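Local coordinates for protein leucine aminopeptidase 2 (Saccharomyces cerevisiae, PDB 2XQ0) that acts as a zinc-dependent aminopeptidase that preferentially cleaves di- and tripeptides and also has low epoxide hydrolase activity in vitro, at residues Glu78-Asp82 / Gly83-Asp87; Asn105-Asn109 / Asp110-Leu114. All blocks are in the same frame, centred on the assembly; numbering follows the deposited sequence.

Contact 1 (Glu78-Asp82 / Gly83-Asp87)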
ATOM      1  N   GLU A  78     -29.482  12.723 -10.211  1.00 31.41           N
ATOM      2  CA  GLU A  78     -29.916  13.081 -11.557  1.00 33.11           C
ATOM      3  C   GLU A  78     -28.860  12.644 -12.551  1.00 31.55           C
ATOM      4  O   GLU A  78     -27.687  12.572 -12.216  1.00 27.39           O
ATOM      5  CB  GLU A  78     -30.123  14.597 -11.680  1.00 36.49           C
ATOM      6  CG  GLU A  78     -31.118  15.191 -10.693  1.00 50.70           C
ATOM      7  CD  GLU A  78     -31.127  16.717 -10.698  1.00 67.55           C
ATOM      8  OE1 GLU A  78     -30.934  17.318 -11.778  1.00 69.03           O
ATOM      9  OE2 GLU A  78     -31.332  17.315  -9.618  1.00 75.44           O
ATOM     10  N   VAL A  79     -29.278  12.371 -13.780  1.00 28.39           N
ATOM     11  CA  VAL A  79     -28.349  12.065 -14.864  1.00 30.81           C
ATOM     12  C   VAL A  79     -28.750  12.806 -16.141  1.00 32.56           C
ATOM     13  O   VAL A  79     -29.924  12.778 -16.546  1.00 39.20           O
ATOM     14  CB  VAL A  79     -28.359  10.576 -15.203  1.00 27.08           C
ATOM     15  CG1 VAL A  79     -27.365  10.306 -16.323  1.00 25.66           C
ATOM     16  CG2 VAL A  79     -28.045   9.727 -13.968  1.00 26.14           C
ATOM     17  N   HIS A  80     -27.775  13.443 -16.779  1.00 32.85           N
ATOM     18  CA  HIS A  80     -27.994  14.131 -18.050  1.00 31.89           C
ATOM     19  C   HIS A  80     -26.983  13.640 -19.080  1.00 34.35           C
ATOM     20  O   HIS A  80     -25.813  13.410 -18.759  1.00 35.36           O
ATOM     21  CB  HIS A  80     -27.801  15.633 -17.885  1.00 33.44           C
ATOM     22  CG  HIS A  80     -28.891  16.314 -17.125  1.00 39.08           C
ATOM     23  ND1 HIS A  80     -28.888  16.416 -15.751  1.00 39.01           N
ATOM     24  CD2 HIS A  80     -30.000  16.964 -17.547  1.00 42.81           C
ATOM     25  CE1 HIS A  80     -29.958  17.082 -15.359  1.00 46.66           C
ATOM     26  NE2 HIS A  80     -30.652  17.425 -16.428  1.00 48.43           N
ATOM     27  N   ILE A  81     -27.443  13.462 -20.311  1.00 34.99           N
ATOM     28  CA  ILE A  81     -26.560  13.233 -21.449  1.00 32.08           C
ATOM     29  C   ILE A  81     -26.769  14.354 -22.473  1.00 38.17           C
ATOM     30  O   ILE A  81     -27.893  14.633 -22.877  1.00 36.35           O
ATOM     31  CB  ILE A  81     -26.813  11.866 -22.094  1.00 40.75           C
ATOM     32  CG1 ILE A  81     -26.351  10.750 -21.145  1.00 42.12           C
ATOM     33  CG2 ILE A  81     -26.078  11.772 -23.424  1.00 36.80           C
ATOM     34  CD1 ILE A  81     -26.844   9.356 -21.520  1.00 37.24           C
ATOM     35  N   ASP A  82     -25.688  15.015 -22.862  1.00 39.29           N
ATOM     36  CA  ASP A  82     -25.780  16.135 -23.784  1.00 47.15           C
ATOM     37  C   ASP A  82     -26.827  17.163 -23.351  1.00 49.29           C
ATOM     38  O   ASP A  82     -27.661  17.585 -24.147  1.00 62.76           O
ATOM     39  CB  ASP A  82     -26.083  15.622 -25.191  1.00 42.42           C
ATOM     40  CG  ASP A  82     -24.926  14.847 -25.776  1.00 43.71           C
ATOM     41  OD1 ASP A  82     -23.809  14.950 -25.219  1.00 48.31           O
ATOM     42  OD2 ASP A  82     -25.122  14.137 -26.782  1.00 49.87           O
ATOM     43  N   GLY A  83     -26.780  17.554 -22.082  1.00 45.72           N
ATOM     44  CA  GLY A  83     -27.674  18.569 -21.559  1.00 48.17           C
ATOM     45  C   GLY A  83     -29.091  18.105 -21.272  1.00 54.47           C
ATOM     46  O   GLY A  83     -29.866  18.838 -20.652  1.00 59.81           O
ATOM     47  N   SER A  84     -29.446  16.898 -21.712  1.00 45.93           N
ATOM     48  CA  SER A  84     -30.814  16.416 -21.542  1.00 45.12           C
ATOM     49  C   SER A  84     -30.930  15.323 -20.491  1.00 36.29           C
ATOM     50  O   SER A  84     -30.052  14.488 -20.369  1.00 37.42           O
ATOM     51  CB  SER A  84     -31.395  15.920 -22.870  1.00 55.20           C
ATOM     52  OG  SER A  84     -31.670  16.998 -23.749  1.00 61.00           O
ATOM     53  N   LYS A  85     -32.038  15.327 -19.756  1.00 39.06           N
ATOM     54  CA  LYS A  85     -32.290  14.332 -18.721  1.00 39.34           C
ATOM     55  C   LYS A  85     -32.319  12.931 -19.327  1.00 38.49           C
ATOM     56  O   LYS A  85     -32.956  12.694 -20.355  1.00 46.20           O
ATOM     57  CB  LYS A  85     -33.605  14.640 -17.991  1.00 55.36           C
ATOM     58  CG  LYS A  85     -33.726  14.051 -16.579  1.00 62.98           C
ATOM     59  CD  LYS A  85     -32.863  14.808 -15.558  1.00 61.49           C
ATOM     60  CE  LYS A  85     -32.844  14.115 -14.187  1.00 52.81           C
ATOM     61  NZ  LYS A  85     -32.315  12.711 -14.247  1.00 37.36           N
ATOM     62  N   ALA A  86     -31.627  11.996 -18.689  1.00 33.48           N
ATOM     63  CA  ALA A  86     -31.541  10.642 -19.215  1.00 35.66           C
ATOM     64  C   ALA A  86     -32.127   9.641 -18.232  1.00 36.23           C
ATOM     65  O   ALA A  86     -31.897   9.733 -17.031  1.00 39.55           O
ATOM     66  CB  ALA A  86     -30.099  10.292 -19.545  1.00 42.17           C
ATOM     67  N   ASP A  87     -32.898   8.692 -18.741  1.00 32.45           N
ATOM     68  CA  ASP A  87     -33.472   7.661 -17.887  1.00 37.32           C
ATOM     69  C   ASP A  87     -32.364   6.831 -17.251  1.00 36.05           C
ATOM     70  O   ASP A  87     -31.384   6.499 -17.918  1.00 34.25           O
ATOM     71  CB  ASP A  87     -34.405   6.760 -18.693  1.00 40.20           C
ATOM     72  CG  ASP A  87     -35.727   7.446 -19.039  1.00 53.31           C
ATOM     73  OD1 ASP A  87     -36.052   8.478 -18.409  1.00 55.21           O
ATOM     74  OD2 ASP A  87     -36.444   6.944 -19.935  1.00 54.70           O
TER
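Ile81 and Ser84 close a beta hairpin with a two-residue loop in the N-terminal domain of this M1 peptidase. Asp82 and Gly83 form the type I' turn between strands 74-81 and 84-90. Both have positive phi, as this turn requires.

The backbone bonds come first. Ile81 N donates to Ser84 O at 2.8 Å, and the donor lies in the carbonyl plane. Ser84 N returns a bond to Ile81 O at 3.0 Å, but from well above the carbonyl plane. The two bonds make Ile81 and Ser84 an antiparallel hydrogen-bonded pair. One step on, His80 and Lys85 form a non-hydrogen-bonded pair. Beyond it, Ala86 N donates to Val79 O at 2.8 Å, with an N-H...O angle of 165°. His80 CA also brings a C-H close to Ser84 O.

Apolar packing lies on the face that carries Ile81. Ala86 CB sits 3.9 Å from Ile81 CD1 and 4.2 Å from Val79 CG1. Val79 and Ile81, both buried, also touch Ile103 and Leu114 of the flanking strands. Asp82, at the turn, has its OD1 held by Thr113 N of strand 111-120.

Lys85 works on the other face. Its CG is anti to the backbone N (chi1 -157°), and a bend at chi2 carries the chain back along strand 74-81. CD then lies over one face of the His80 ring in a CH-pi contact, 3.9 Å from the centroid. Further along, the lysine crosses Glu78 at about a right angle, with CE against CB of Glu78. The Glu78 carboxylate is not in contact with the ammonium group. A last bend at chi4 brings Lys85 NZ to Val79 O, where it makes a weak hydrogen bond of 3.3 Å.

Contact 2 (Asn105-Asn109 / Asp110-Leu114); sequences NASCN and DNFTL
Ser107 lies against Phe112 where an irregular loop leads into the start of a beta strand. The loop belongs to the N-terminal domain of the M1 fold. It joins strand 101-104 to strand 111-120, which are not neighbours in their sheet. The chain therefore passes over the end of the hairpin that lies between them.

Contacts with the aromatic ring carry most of this local packing. Ser107 OG stands over one face of Phe112, displaced towards the rim. The nearest ring atom to Ser107 OG is Phe112 CG, at 3.8 Å. The serine CB meets Phe112 CB at 4.0 Å, so the two side chains touch at their bases as well. Phe112 CG lies between its own backbone N and carbonyl carbon (chi1 66°), which stands the ring up against the loop. The side chain of Asn105 approaches the far end of the ring, near CZ. It crosses Phe112 at about a right angle, with amide and ring planes 51° apart. Phe112 is buried, and Phe28, Lys56 and Asp82 also pack on it.

Two backbone carbonyls, of Asn109 and Asp110, also approach the ring. Asn109 O is 4.1 Å from Phe112 CD2, in an oblique approach. Only the base of the Asn109 side chain meets the strand, with Asn109 CB 3.6 Å from Asn111 O; the amide end leads away. Backbone hydrogen bonds between Asp110 and Lys56, and between Phe112 and Leu54, join the strand start to strand 45-56. Just before the strand, Asp110 O lies in the plane of the Phe112 ring, at its edge, 3.4 Å from Phe112 CD2.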
ATOM      1  N   ASN A 105     -28.702   5.506 -22.917  1.00 42.89           N
ATOM      2  CA  ASN A 105     -28.112   6.573 -23.723  1.00 55.10           C
ATOM      3  C   ASN A 105     -28.689   6.665 -25.136  1.00 69.72           C
ATOM      4  O   ASN A 105     -28.230   5.997 -26.065  1.00 71.34           O
ATOM      5  CB  ASN A 105     -26.577   6.535 -23.727  1.00 56.85           C
ATOM      6  CG  ASN A 105     -26.019   5.248 -24.279  1.00 65.81           C
ATOM      7  OD1 ASN A 105     -26.632   4.186 -24.166  1.00 78.18           O
ATOM      8  ND2 ASN A 105     -24.836   5.331 -24.874  1.00 65.86           N
ATOM      9  N   ALA A 106     -29.712   7.503 -25.274  1.00 76.01           N
ATOM     10  CA  ALA A 106     -30.314   7.783 -26.569  1.00 79.98           C
ATOM     11  C   ALA A 106     -29.554   8.908 -27.269  1.00 80.88           C
ATOM     12  O   ALA A 106     -30.049   9.498 -28.229  1.00 80.94           O
ATOM     13  CB  ALA A 106     -31.780   8.149 -26.402  1.00 77.22           C
ATOM     14  N   SER A 107     -28.350   9.201 -26.779  1.00 77.11           N
ATOM     15  CA  SER A 107     -27.507  10.231 -27.375  1.00 71.56           C
ATOM     16  C   SER A 107     -27.340   9.976 -28.864  1.00 75.13           C
ATOM     17  O   SER A 107     -27.281   8.829 -29.311  1.00 67.94           O
ATOM     18  CB  SER A 107     -26.139  10.288 -26.692  1.00 66.35           C
ATOM     19  OG  SER A 107     -25.392   9.111 -26.936  1.00 59.22           O
ATOM     20  N   CYS A 108     -27.261  11.057 -29.630  1.00 84.62           N
ATOM     21  CA  CYS A 108     -27.249  10.964 -31.082  1.00 86.06           C
ATOM     22  C   CYS A 108     -25.917  10.456 -31.625  1.00 80.63           C
ATOM     23  O   CYS A 108     -25.887   9.603 -32.515  1.00 81.99           O
ATOM     24  CB  CYS A 108     -27.605  12.316 -31.704  1.00 87.22           C
ATOM     25  SG  CYS A 108     -29.294  12.877 -31.347  1.00 94.03           S
ATOM     26  N   ASN A 109     -24.817  10.964 -31.081  1.00 63.91           N
ATOM     27  CA  ASN A 109     -23.499  10.670 -31.638  1.00 65.35           C
ATOM     28  C   ASN A 109     -22.667   9.695 -30.826  1.00 61.42           C
ATOM     29  O   ASN A 109     -22.971   9.420 -29.666  1.00 61.28           O
ATOM     30  CB  ASN A 109     -22.716  11.962 -31.844  1.00 70.68           C
ATOM     31  CG  ASN A 109     -23.443  12.934 -32.743  1.00 77.74           C
ATOM     32  OD1 ASN A 109     -23.115  13.070 -33.919  1.00 81.76           O
ATOM     33  ND2 ASN A 109     -24.452  13.605 -32.197  1.00 77.07           N
ATOM     34  N   ASP A 110     -21.614   9.175 -31.451  1.00 61.28           N
ATOM     35  CA  ASP A 110     -20.694   8.260 -30.781  1.00 59.54           C
ATOM     36  C   ASP A 110     -19.988   8.953 -29.625  1.00 48.82           C
ATOM     37  O   ASP A 110     -19.791   8.355 -28.565  1.00 47.13           O
ATOM     38  CB  ASP A 110     -19.666   7.698 -31.761  1.00 65.22           C
ATOM     39  CG  ASP A 110     -20.218   6.558 -32.595  1.00 76.43           C
ATOM     40  OD1 ASP A 110     -21.447   6.318 -32.553  1.00 81.66           O
ATOM     41  OD2 ASP A 110     -19.417   5.901 -33.294  1.00 77.19           O
ATOM     42  N   ASN A 111     -19.611  10.214 -29.842  1.00 45.27           N
ATOM     43  CA  ASN A 111     -19.033  11.051 -28.797  1.00 51.62           C
ATOM     44  C   ASN A 111     -20.130  11.792 -28.045  1.00 51.86           C
ATOM     45  O   ASN A 111     -21.013  12.397 -28.662  1.00 41.89           O
ATOM     46  CB  ASN A 111     -18.042  12.063 -29.383  1.00 52.10           C
ATOM     47  CG  ASN A 111     -16.732  11.430 -29.782  1.00 53.55           C
ATOM     48  OD1 ASN A 111     -15.717  11.600 -29.106  1.00 59.23           O
ATOM     49  ND2 ASN A 111     -16.744  10.694 -30.886  1.00 54.17           N
ATOM     50  N   PHE A 112     -20.080  11.745 -26.715  1.00 42.49           N
ATOM     51  CA  PHE A 112     -21.129  12.371 -25.916  1.00 33.46           C
ATOM     52  C   PHE A 112     -20.638  12.720 -24.515  1.00 40.70           C
ATOM     53  O   PHE A 112     -19.591  12.239 -24.066  1.00 42.48           O
ATOM     54  CB  PHE A 112     -22.397  11.499 -25.881  1.00 38.74           C
ATOM     55  CG  PHE A 112     -22.226  10.172 -25.156  1.00 40.98           C
ATOM     56  CD1 PHE A 112     -22.627  10.032 -23.835  1.00 34.71           C
ATOM     57  CD2 PHE A 112     -21.688   9.068 -25.803  1.00 41.49           C
ATOM     58  CE1 PHE A 112     -22.498   8.818 -23.164  1.00 34.27           C
ATOM     59  CE2 PHE A 112     -21.550   7.843 -25.140  1.00 41.74           C
ATOM     60  CZ  PHE A 112     -21.953   7.719 -23.812  1.00 29.30           C
ATOM     61  N   THR A 113     -21.387  13.586 -23.843  1.00 36.54           N
ATOM     62  CA  THR A 113     -21.058  14.000 -22.493  1.00 33.67           C
ATOM     63  C   THR A 113     -22.081  13.422 -21.530  1.00 34.26           C
ATOM     64  O   THR A 113     -23.297  13.470 -21.791  1.00 36.28           O
ATOM     65  CB  THR A 113     -21.050  15.525 -22.385  1.00 38.93           C
ATOM     66  OG1 THR A 113     -20.024  16.051 -23.235  1.00 40.95           O
ATOM     67  CG2 THR A 113     -20.784  15.964 -20.956  1.00 34.21           C
ATOM     68  N   LEU A 114     -21.579  12.862 -20.429  1.00 31.35           N
ATOM     69  CA  LEU A 114     -22.414  12.246 -19.397  1.00 26.29           C
ATOM     70  C   LEU A 114     -22.213  12.943 -18.055  1.00 35.53           C
ATOM     71  O   LEU A 114     -21.097  12.974 -17.532  1.00 34.31           O
ATOM     72  CB  LEU A 114     -22.071  10.767 -19.267  1.00 28.39           C
ATOM     73  CG  LEU A 114     -22.648  10.076 -18.032  1.00 29.63           C
ATOM     74  CD1 LEU A 114     -24.166  10.123 -18.053  1.00 32.70           C
ATOM     75  CD2 LEU A 114     -22.154   8.650 -17.938  1.00 30.25           C
TER

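In the fold
From the N terminus, strand 74-81 leads into contact 1, where the chain turns back at once as strand 84-90. Strand 101-104 then follows beside 84-90. Contact 2 closes later, in the loop that returns the chain to strand 111-120 on the far side of 74-81. The two contacts are in series, and neither encloses the other. They nevertheless touch, with centres about 10 Å apart. The loop of contact 2 packs on the tip of the hairpin: Ile81 meets Asn105 and Ser107. Asp82 N probably bonds to Thr113 O. Together they join neighbouring strands at one end of the N-terminal sheet, far from the zinc site.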